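Local structure of sister chromatid cohesion protein (Chaetomium thermophilum, 5T8V) at residues 192-197 with 243-248; 978-983 with 1033-1038; 1024-1029 with 1064-1069. The protein probably acts as a cohesin loader that associates with chromatin, this chain being the C-terminal, HEAT-repeat part of the longer protein. One frame throughout, in Å; residues are numbered along the deposited sequence.

Contact 1 (192-197 with 243-248); sequences RILPLM and SVIETQ
This contact belongs to the helical solenoid near the N-terminal end of the chain, where a helix meets the loop leading into a later helix. Residues 192-197 lie on helix 190-213. Residues 243-248 pass from loop into helix 247-267. The packing is apolar and centres on Ile-245, which presents two branches to helix 190-213. Its CG2 lies 3.4 Å from Leu-194 CD1, and these two side chains run alongside one another, pointing opposite ways. Its CD1 goes to Met-197 instead, meeting CE at 3.6 Å and CG at 3.8 Å. Ile-245 and Met-197 thus meet end to end. In Ile-245, chi1 of 59° puts CG1 between the backbone N and the carbonyl carbon and sends CD1 to Met-197, while CG2 is left for Leu-194. The methionine chain is bent at both chi2 and chi3, which lets CG and CE both meet Ile-245 CD1. A second, lighter pairing lies beside the first: Ile-193 CD1 and Val-244 CG1 are 4.0 Å apart, the two side chains lying roughly perpendicular. The loop also has an internal tie. Ser-243 OG donates a 2.9 Å hydrogen bond to Ile-245 O, so the serine side chain bridges to the backbone of the central residue. The donor stands above the carbonyl plane. Within 192-197 the helix is kinked at Pro-195, whose N makes no bond to the preceding turn. The apolar patch continues into neighbouring helices. Leu-170 of helix 149-172 touches both Ile-193 and Met-197. Phe-250 of helix 247-267 packs on both Met-197 and Ile-245, and Leu-196 is turned to helix 120-136, so helix 190-213 is packed against several elements at once.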
loop_
_atom_site.group_PDB
_atom_site.type_symbol
_atom_site.label_atom_id
_atom_site.label_comp_id
_atom_site.label_asym_id
_atom_site.label_seq_id
_atom_site.Cartn_x
_atom_site.Cartn_y
_atom_site.Cartn_z
ATOM N N ARG A 192 4.720 -14.198 61.115
ATOM C CA ARG A 192 5.186 -15.565 61.291
ATOM C C ARG A 192 5.388 -16.258 59.954
ATOM O O ARG A 192 6.221 -17.166 59.854
ATOM C CB ARG A 192 4.201 -16.353 62.151
ATOM C CG ARG A 192 3.967 -15.745 63.527
ATOM C CD ARG A 192 3.211 -16.694 64.441
ATOM N NE ARG A 192 3.973 -17.912 64.711
ATOM C CZ ARG A 192 3.548 -18.912 65.475
ATOM N NH1 ARG A 192 2.357 -18.854 66.057
ATOM N NH2 ARG A 192 4.318 -19.977 65.659
ATOM N N ILE A 193 4.656 -15.845 58.916
ATOM C CA ILE A 193 4.835 -16.480 57.612
ATOM C C ILE A 193 6.152 -16.048 56.970
ATOM O O ILE A 193 6.847 -16.862 56.348
ATOM C CB ILE A 193 3.639 -16.177 56.696
ATOM C CG1 ILE A 193 2.362 -16.758 57.299
ATOM C CG2 ILE A 193 3.876 -16.762 55.297
ATOM C CD1 ILE A 193 1.101 -16.358 56.572
ATOM N N LEU A 194 6.514 -14.770 57.097
ATOM C CA LEU A 194 7.670 -14.251 56.365
ATOM C C LEU A 194 8.951 -15.020 56.649
ATOM O O LEU A 194 9.619 -15.441 55.686
ATOM C CB LEU A 194 7.850 -12.763 56.677
ATOM C CG LEU A 194 7.372 -11.809 55.582
ATOM C CD1 LEU A 194 5.898 -12.033 55.271
ATOM C CD2 LEU A 194 7.623 -10.367 55.998
ATOM N N PRO A 195 9.367 -15.223 57.901
ATOM C CA PRO A 195 10.602 -15.990 58.140
ATOM C C PRO A 195 10.602 -17.351 57.465
ATOM O O PRO A 195 11.649 -17.799 56.981
ATOM C CB PRO A 195 10.643 -16.108 59.668
ATOM C CG PRO A 195 9.878 -14.933 60.152
ATOM C CD PRO A 195 8.784 -14.715 59.151
ATOM N N LEU A 196 9.449 -18.018 57.417
ATOM C CA LEU A 196 9.355 -19.292 56.711
ATOM C C LEU A 196 9.687 -19.119 55.234
ATOM O O LEU A 196 10.458 -19.899 54.660
ATOM C CB LEU A 196 7.954 -19.873 56.891
ATOM C CG LEU A 196 7.667 -21.210 56.215
ATOM C CD1 LEU A 196 8.489 -22.319 56.849
ATOM C CD2 LEU A 196 6.188 -21.518 56.302
ATOM N N MET A 197 9.110 -18.094 54.602
ATOM C CA MET A 197 9.410 -17.818 53.201
ATOM C C MET A 197 10.898 -17.567 53.002
ATOM O O MET A 197 11.513 -18.109 52.076
ATOM C CB MET A 197 8.597 -16.615 52.719
ATOM C CG MET A 197 7.092 -16.801 52.815
ATOM S SD MET A 197 6.505 -18.234 51.891
ATOM C CE MET A 197 5.068 -17.533 51.086
ATOM N N SER A 243 -3.078 -9.945 48.422
ATOM C CA SER A 243 -2.009 -10.905 48.660
ATOM C C SER A 243 -1.768 -11.021 50.157
ATOM O O SER A 243 -1.755 -10.014 50.870
ATOM C CB SER A 243 -0.720 -10.481 47.960
ATOM O OG SER A 243 -0.290 -9.213 48.426
ATOM N N VAL A 244 -1.574 -12.254 50.628
ATOM C CA VAL A 244 -1.359 -12.484 52.054
ATOM C C VAL A 244 -0.138 -11.711 52.536
ATOM O O VAL A 244 -0.168 -11.060 53.588
ATOM C CB VAL A 244 -1.221 -13.991 52.339
ATOM C CG1 VAL A 244 -0.953 -14.238 53.819
ATOM C CG2 VAL A 244 -2.476 -14.732 51.900
ATOM N N ILE A 245 0.956 -11.777 51.779
ATOM C CA ILE A 245 2.195 -11.090 52.118
ATOM C C ILE A 245 2.611 -10.224 50.937
ATOM O O ILE A 245 2.001 -10.252 49.867
ATOM C CB ILE A 245 3.323 -12.072 52.502
ATOM C CG1 ILE A 245 3.611 -13.041 51.353
ATOM C CG2 ILE A 245 2.943 -12.834 53.765
ATOM C CD1 ILE A 245 4.790 -13.964 51.601
ATOM N N GLU A 246 3.669 -9.444 51.149
ATOM C CA GLU A 246 4.167 -8.558 50.107
ATOM C C GLU A 246 4.530 -9.348 48.857
ATOM O O GLU A 246 5.276 -10.329 48.917
ATOM C CB GLU A 246 5.380 -7.778 50.613
ATOM C CG GLU A 246 5.035 -6.703 51.630
ATOM C CD GLU A 246 6.259 -5.970 52.145
ATOM O OE1 GLU A 246 7.388 -6.379 51.801
ATOM O OE2 GLU A 246 6.090 -4.984 52.896
ATOM N N THR A 247 3.993 -8.906 47.719
ATOM C CA THR A 247 4.242 -9.579 46.449
ATOM C C THR A 247 5.732 -9.697 46.142
ATOM O O THR A 247 6.164 -10.672 45.510
ATOM C CB THR A 247 3.529 -8.818 45.331
ATOM O OG1 THR A 247 3.852 -7.426 45.418
ATOM C CG2 THR A 247 2.016 -8.986 45.447
ATOM N N GLN A 248 6.532 -8.718 46.573
ATOM C CA GLN A 248 7.958 -8.733 46.263
ATOM C C GLN A 248 8.636 -10.002 46.767
ATOM O O GLN A 248 9.596 -10.475 46.152
ATOM C CB GLN A 248 8.638 -7.501 46.857
ATOM C CG GLN A 248 8.167 -6.186 46.249
ATOM C CD GLN A 248 9.106 -5.032 46.548
ATOM O OE1 GLN A 248 10.243 -5.236 46.976
ATOM N NE2 GLN A 248 8.634 -3.812 46.325
#

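Contact 2 (978-983 with 1033-1038); sequences LIVGMA and LDCVGL
The flat groups of this contact are the two backbone peptides of Gly-981 in helix 969-986, with atoms of Cys-1035 and Leu-1038 from helix 1026-1042 above them. No ring or guanidinium group takes part. Cys-1035 SG lies above the nitrogen end of the peptide between Val-980 and Gly-981, 3.6 Å from Gly-981 N and leaning outward from it. At the next peptide, between Gly-981 and Met-982, Leu-1038 CB is 3.4 Å from Gly-981 O, well out of the peptide plane. Cys-1035 and Leu-1038 therefore approach the N of one peptide and the O of the next. The side chains next to Gly-981 flank these approaches. On one side Val-980 CG1 reaches Cys-1035 SG at 4.0 Å. On the other, Met-982 leaves its CA pointing away from helix 1026-1042, but its chain is bent at chi2 (-50°) and chi3 and comes back. Its sulfur SD then meets the forked end of Leu-1038, 3.6 Å from CD1 and 3.7 Å from CD2. The cysteine sulfur is anti to its own backbone N (chi1 171°), which carries it across to the glycine. With no side chain on Gly-981, the backbones come close: its CA is 4.1 Å from Cys-1035 CA, and the axes of 978-983 and 1033-1038 approach to 7.5 Å. All five touching residues are buried. Leu-922 of helix 919-935 also touches Met-982, while Met-1012 and Val-1016 of helix 1009-1016 lie on Val-980 and Cys-1035. Asp-1034 turns its carboxylate to a salt bridge with Arg-919. The axes run nearly parallel, at 15°. This is close helix packing through a glycine, here between two helices of a HEAT-repeat solenoid with helix 1009-1016 between them in sequence.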
loop_
_atom_site.group_PDB
_atom_site.type_symbol
_atom_site.label_atom_id
_atom_site.label_comp_id
_atom_site.label_asym_id
_atom_site.label_seq_id
_atom_site.Cartn_x
_atom_site.Cartn_y
_atom_site.Cartn_z
ATOM N N LEU A 978 -20.082 34.552 -47.283
ATOM C CA LEU A 978 -19.922 34.354 -45.847
ATOM C C LEU A 978 -20.858 35.270 -45.068
ATOM O O LEU A 978 -21.551 34.831 -44.141
ATOM C CB LEU A 978 -18.466 34.593 -45.445
ATOM C CG LEU A 978 -18.160 34.369 -43.962
ATOM C CD1 LEU A 978 -18.372 32.915 -43.576
ATOM C CD2 LEU A 978 -16.746 34.812 -43.622
ATOM N N ILE A 979 -20.897 36.552 -45.438
ATOM C CA ILE A 979 -21.760 37.508 -44.747
ATOM C C ILE A 979 -23.222 37.101 -44.893
ATOM O O ILE A 979 -23.972 37.050 -43.912
ATOM C CB ILE A 979 -21.514 38.932 -45.280
ATOM C CG1 ILE A 979 -20.071 39.359 -44.999
ATOM C CG2 ILE A 979 -22.494 39.925 -44.647
ATOM C CD1 ILE A 979 -19.653 40.634 -45.712
ATOM N N VAL A 980 -23.649 36.814 -46.124
ATOM C CA VAL A 980 -25.027 36.383 -46.344
ATOM C C VAL A 980 -25.338 35.149 -45.507
ATOM O O VAL A 980 -26.403 35.054 -44.882
ATOM C CB VAL A 980 -25.272 36.126 -47.843
ATOM C CG1 VAL A 980 -26.680 35.577 -48.076
ATOM C CG2 VAL A 980 -25.063 37.403 -48.640
ATOM N N GLY A 981 -24.415 34.188 -45.476
ATOM C CA GLY A 981 -24.681 32.942 -44.775
ATOM C C GLY A 981 -24.818 33.139 -43.279
ATOM O O GLY A 981 -25.759 32.634 -42.657
ATOM N N MET A 982 -23.881 33.874 -42.677
ATOM C CA MET A 982 -23.973 34.142 -41.247
ATOM C C MET A 982 -25.235 34.930 -40.919
ATOM O O MET A 982 -25.931 34.628 -39.940
ATOM C CB MET A 982 -22.728 34.897 -40.779
ATOM C CG MET A 982 -21.427 34.117 -40.932
ATOM S SD MET A 982 -21.492 32.449 -40.242
ATOM C CE MET A 982 -22.285 32.747 -38.676
ATOM N N ALA A 983 -25.547 35.941 -41.731
ATOM C CA ALA A 983 -26.781 36.693 -41.536
ATOM C C ALA A 983 -27.982 35.758 -41.519
ATOM O O ALA A 983 -28.814 35.811 -40.608
ATOM C CB ALA A 983 -26.929 37.747 -42.633
ATOM N N LEU A 1033 -21.455 26.668 -50.822
ATOM C CA LEU A 1033 -22.084 25.606 -50.047
ATOM C C LEU A 1033 -22.074 25.935 -48.559
ATOM O O LEU A 1033 -23.038 25.644 -47.842
ATOM C CB LEU A 1033 -21.382 24.277 -50.319
ATOM C CG LEU A 1033 -21.677 23.705 -51.708
ATOM C CD1 LEU A 1033 -20.669 22.632 -52.065
ATOM C CD2 LEU A 1033 -23.094 23.149 -51.780
ATOM N N ASP A 1034 -20.990 26.547 -48.077
ATOM C CA ASP A 1034 -20.951 27.004 -46.692
ATOM C C ASP A 1034 -22.083 27.986 -46.420
ATOM O O ASP A 1034 -22.801 27.871 -45.417
ATOM C CB ASP A 1034 -19.595 27.648 -46.399
ATOM C CG ASP A 1034 -19.350 27.851 -44.917
ATOM O OD1 ASP A 1034 -20.315 27.755 -44.129
ATOM O OD2 ASP A 1034 -18.188 28.113 -44.536
ATOM N N CYS A 1035 -22.264 28.958 -47.315
ATOM C CA CYS A 1035 -23.323 29.948 -47.155
ATOM C C CYS A 1035 -24.694 29.283 -47.088
ATOM O O CYS A 1035 -25.434 29.448 -46.110
ATOM C CB CYS A 1035 -23.259 30.953 -48.305
ATOM S SG CYS A 1035 -24.659 32.084 -48.396
ATOM N N VAL A 1036 -25.054 28.523 -48.126
ATOM C CA VAL A 1036 -26.373 27.891 -48.146
ATOM C C VAL A 1036 -26.562 26.982 -46.939
ATOM O O VAL A 1036 -27.685 26.823 -46.444
ATOM C CB VAL A 1036 -26.585 27.119 -49.464
ATOM C CG1 VAL A 1036 -25.546 26.040 -49.622
ATOM C CG2 VAL A 1036 -27.985 26.523 -49.518
ATOM N N GLY A 1037 -25.486 26.360 -46.454
ATOM C CA GLY A 1037 -25.601 25.534 -45.262
ATOM C C GLY A 1037 -25.934 26.353 -44.029
ATOM O O GLY A 1037 -26.836 26.005 -43.257
ATOM N N LEU A 1038 -25.207 27.458 -43.826
ATOM C CA LEU A 1038 -25.499 28.350 -42.709
ATOM C C LEU A 1038 -26.930 28.867 -42.777
ATOM O O LEU A 1038 -27.599 29.004 -41.746
ATOM C CB LEU A 1038 -24.512 29.519 -42.705
ATOM C CG LEU A 1038 -23.048 29.175 -42.437
ATOM C CD1 LEU A 1038 -22.135 30.221 -43.056
ATOM C CD2 LEU A 1038 -22.800 29.071 -40.944
#

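Contact 3 (1024-1029 with 1064-1069); sequences WPLDVR and IPILET
Leu-1026 and Arg-1029 stand on the first turn of helix 1026-1042 and face the first turn of helix 1065-1086, so two helix starts lie side by side. The nearest CA atoms are those of Arg-1029 and Leu-1067, 7.3 Å apart. Pro-1025 is the N-cap of the first helix, and its O accepts a hydrogen bond from the backbone N of Arg-1029. In the second segment the N of Glu-1068 bonds to Ile-1064 O. Between the segments the contact is made by side chains, with Leu-1067 in the middle. Its CD2 lies 3.3 Å from Leu-1026 CD1. The same methyl sits over the centre of one face of the Arg-1029 guanidinium, 4.1 Å above the plane, and is 4.0 Å from Arg-1029 CB. One leucine methyl thus touches both the base and the end of the arginine. The arginine chain is bent at chi3 (67°), which folds its end back over that methyl. Ile-1064 adds two further contacts. Its CD1 is 3.8 Å from Arg-1029 NH1, meeting the flat group obliquely, and its CG2 is 4.2 Å from Leu-1026 CD1. The polar end of Arg-1029 is held elsewhere: NE bonds to Ala-1020 O, and NH2 forms a salt bridge with Asp-1062. These ties would fix the plane against which Leu-1067 packs. Val-1059 of helix 1050-1062 touches Leu-1067, and helix 969-986 packs against Val-1028.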
loop_
_atom_site.group_PDB
_atom_site.type_symbol
_atom_site.label_atom_id
_atom_site.label_comp_id
_atom_site.label_asym_id
_atom_site.label_seq_id
_atom_site.Cartn_x
_atom_site.Cartn_y
_atom_site.Cartn_z
ATOM N N TRP A 1024 -17.911 25.635 -61.514
ATOM C CA TRP A 1024 -17.124 26.664 -60.855
ATOM C C TRP A 1024 -15.889 26.058 -60.204
ATOM O O TRP A 1024 -15.835 24.851 -59.949
ATOM C CB TRP A 1024 -17.971 27.370 -59.799
ATOM C CG TRP A 1024 -19.184 28.042 -60.360
ATOM C CD1 TRP A 1024 -20.428 27.502 -60.504
ATOM C CD2 TRP A 1024 -19.268 29.384 -60.856
ATOM N NE1 TRP A 1024 -21.282 28.425 -61.058
ATOM C CE2 TRP A 1024 -20.595 29.587 -61.285
ATOM C CE3 TRP A 1024 -18.351 30.432 -60.982
ATOM C CZ2 TRP A 1024 -21.026 30.795 -61.826
ATOM C CZ3 TRP A 1024 -18.781 31.629 -61.519
ATOM C CH2 TRP A 1024 -20.107 31.802 -61.935
ATOM N N PRO A 1025 -14.868 26.873 -59.920
ATOM C CA PRO A 1025 -13.693 26.348 -59.210
ATOM C C PRO A 1025 -14.020 25.970 -57.776
ATOM O O PRO A 1025 -15.143 26.186 -57.311
ATOM C CB PRO A 1025 -12.690 27.507 -59.279
ATOM C CG PRO A 1025 -13.527 28.723 -59.446
ATOM C CD PRO A 1025 -14.716 28.299 -60.257
ATOM N N LEU A 1026 -13.044 25.409 -57.062
ATOM C CA LEU A 1026 -13.298 24.944 -55.704
ATOM C C LEU A 1026 -13.372 26.105 -54.719
ATOM O O LEU A 1026 -14.202 26.092 -53.801
ATOM C CB LEU A 1026 -12.212 23.951 -55.286
ATOM C CG LEU A 1026 -12.598 22.888 -54.254
ATOM C CD1 LEU A 1026 -13.707 21.987 -54.779
ATOM C CD2 LEU A 1026 -11.382 22.057 -53.878
ATOM N N ASP A 1027 -12.522 27.119 -54.899
ATOM C CA ASP A 1027 -12.551 28.287 -54.024
ATOM C C ASP A 1027 -13.893 29.005 -54.070
ATOM O O ASP A 1027 -14.184 29.807 -53.175
ATOM C CB ASP A 1027 -11.433 29.259 -54.403
ATOM C CG ASP A 1027 -10.051 28.701 -54.122
ATOM O OD1 ASP A 1027 -9.934 27.798 -53.264
ATOM O OD2 ASP A 1027 -9.081 29.171 -54.755
ATOM N N VAL A 1028 -14.707 28.746 -55.087
ATOM C CA VAL A 1028 -16.042 29.326 -55.198
ATOM C C VAL A 1028 -17.106 28.364 -54.690
ATOM O O VAL A 1028 -18.003 28.755 -53.943
ATOM C CB VAL A 1028 -16.316 29.746 -56.659
ATOM C CG1 VAL A 1028 -17.760 30.207 -56.836
ATOM C CG2 VAL A 1028 -15.353 30.846 -57.077
ATOM N N ARG A 1029 -17.021 27.093 -55.091
ATOM C CA ARG A 1029 -18.000 26.112 -54.640
ATOM C C ARG A 1029 -17.983 25.959 -53.127
ATOM O O ARG A 1029 -19.024 25.673 -52.523
ATOM C CB ARG A 1029 -17.737 24.760 -55.305
ATOM C CG ARG A 1029 -17.998 24.733 -56.802
ATOM C CD ARG A 1029 -17.721 23.355 -57.375
ATOM N NE ARG A 1029 -18.677 22.360 -56.894
ATOM C CZ ARG A 1029 -18.542 21.047 -57.055
ATOM N NH1 ARG A 1029 -17.481 20.554 -57.682
ATOM N NH2 ARG A 1029 -19.467 20.222 -56.582
ATOM N N ILE A 1064 -15.961 14.931 -52.875
ATOM C CA ILE A 1064 -14.947 15.926 -52.534
ATOM C C ILE A 1064 -15.013 16.162 -51.029
ATOM O O ILE A 1064 -16.078 16.554 -50.525
ATOM C CB ILE A 1064 -15.160 17.234 -53.308
ATOM C CG1 ILE A 1064 -15.031 16.975 -54.814
ATOM C CG2 ILE A 1064 -14.150 18.292 -52.859
ATOM C CD1 ILE A 1064 -15.369 18.170 -55.686
ATOM N N PRO A 1065 -13.924 15.953 -50.278
ATOM C CA PRO A 1065 -14.038 16.006 -48.805
ATOM C C PRO A 1065 -14.450 17.359 -48.238
ATOM O O PRO A 1065 -15.311 17.410 -47.352
ATOM C CB PRO A 1065 -12.631 15.602 -48.341
ATOM C CG PRO A 1065 -12.079 14.802 -49.459
ATOM C CD PRO A 1065 -12.614 15.428 -50.703
ATOM N N ILE A 1066 -13.849 18.458 -48.697
ATOM C CA ILE A 1066 -14.039 19.740 -48.016
ATOM C C ILE A 1066 -15.476 20.231 -48.177
ATOM O O ILE A 1066 -16.140 20.604 -47.200
ATOM C CB ILE A 1066 -13.015 20.779 -48.521
ATOM C CG1 ILE A 1066 -13.191 22.118 -47.795
ATOM C CG2 ILE A 1066 -13.112 20.987 -50.032
ATOM C CD1 ILE A 1066 -12.894 22.059 -46.312
ATOM N N LEU A 1067 -15.983 20.239 -49.404
ATOM C CA LEU A 1067 -17.310 20.792 -49.630
ATOM C C LEU A 1067 -18.425 19.800 -49.322
ATOM O O LEU A 1067 -19.600 20.178 -49.390
ATOM C CB LEU A 1067 -17.433 21.320 -51.063
ATOM C CG LEU A 1067 -16.929 20.484 -52.243
ATOM C CD1 LEU A 1067 -17.951 19.452 -52.634
ATOM C CD2 LEU A 1067 -16.606 21.393 -53.413
ATOM N N GLU A 1068 -18.097 18.554 -48.974
ATOM C CA GLU A 1068 -19.068 17.687 -48.319
ATOM C C GLU A 1068 -18.988 17.794 -46.804
ATOM O O GLU A 1068 -19.968 17.477 -46.118
ATOM C CB GLU A 1068 -18.886 16.228 -48.764
ATOM C CG GLU A 1068 -17.684 15.502 -48.193
ATOM C CD GLU A 1068 -17.488 14.129 -48.822
ATOM O OE1 GLU A 1068 -18.289 13.760 -49.708
ATOM O OE2 GLU A 1068 -16.537 13.419 -48.435
ATOM N N THR A 1069 -17.850 18.246 -46.269
ATOM C CA THR A 1069 -17.824 18.736 -44.895
ATOM C C THR A 1069 -18.738 19.944 -44.746
ATOM O O THR A 1069 -19.449 20.077 -43.742
ATOM C CB THR A 1069 -16.395 19.098 -44.482
ATOM O OG1 THR A 1069 -15.553 17.945 -44.585
ATOM C CG2 THR A 1069 -16.354 19.628 -43.051
#

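Contacts 2 and 3 are neighbours, with centres 14 Å apart, and both use helix 1026-1042. Contact 3 involves the start of that helix and contact 2 a later part. They touch directly: Leu-1033 CD1 lies 3.6 Å from Leu-1067 CB. Their segments alternate along the chain. Helix 1026-1042 packs on helix 969-986 in contact 2 and on helix 1065-1086 in contact 3. Contact 1 is remote. Its centre is 112 Å from that of contact 2 and 114 Å from that of contact 3, on the opposite side of the chain's centre. Contact 1 and the pair 2 and 3 lie in two well-separated parts of the solenoid.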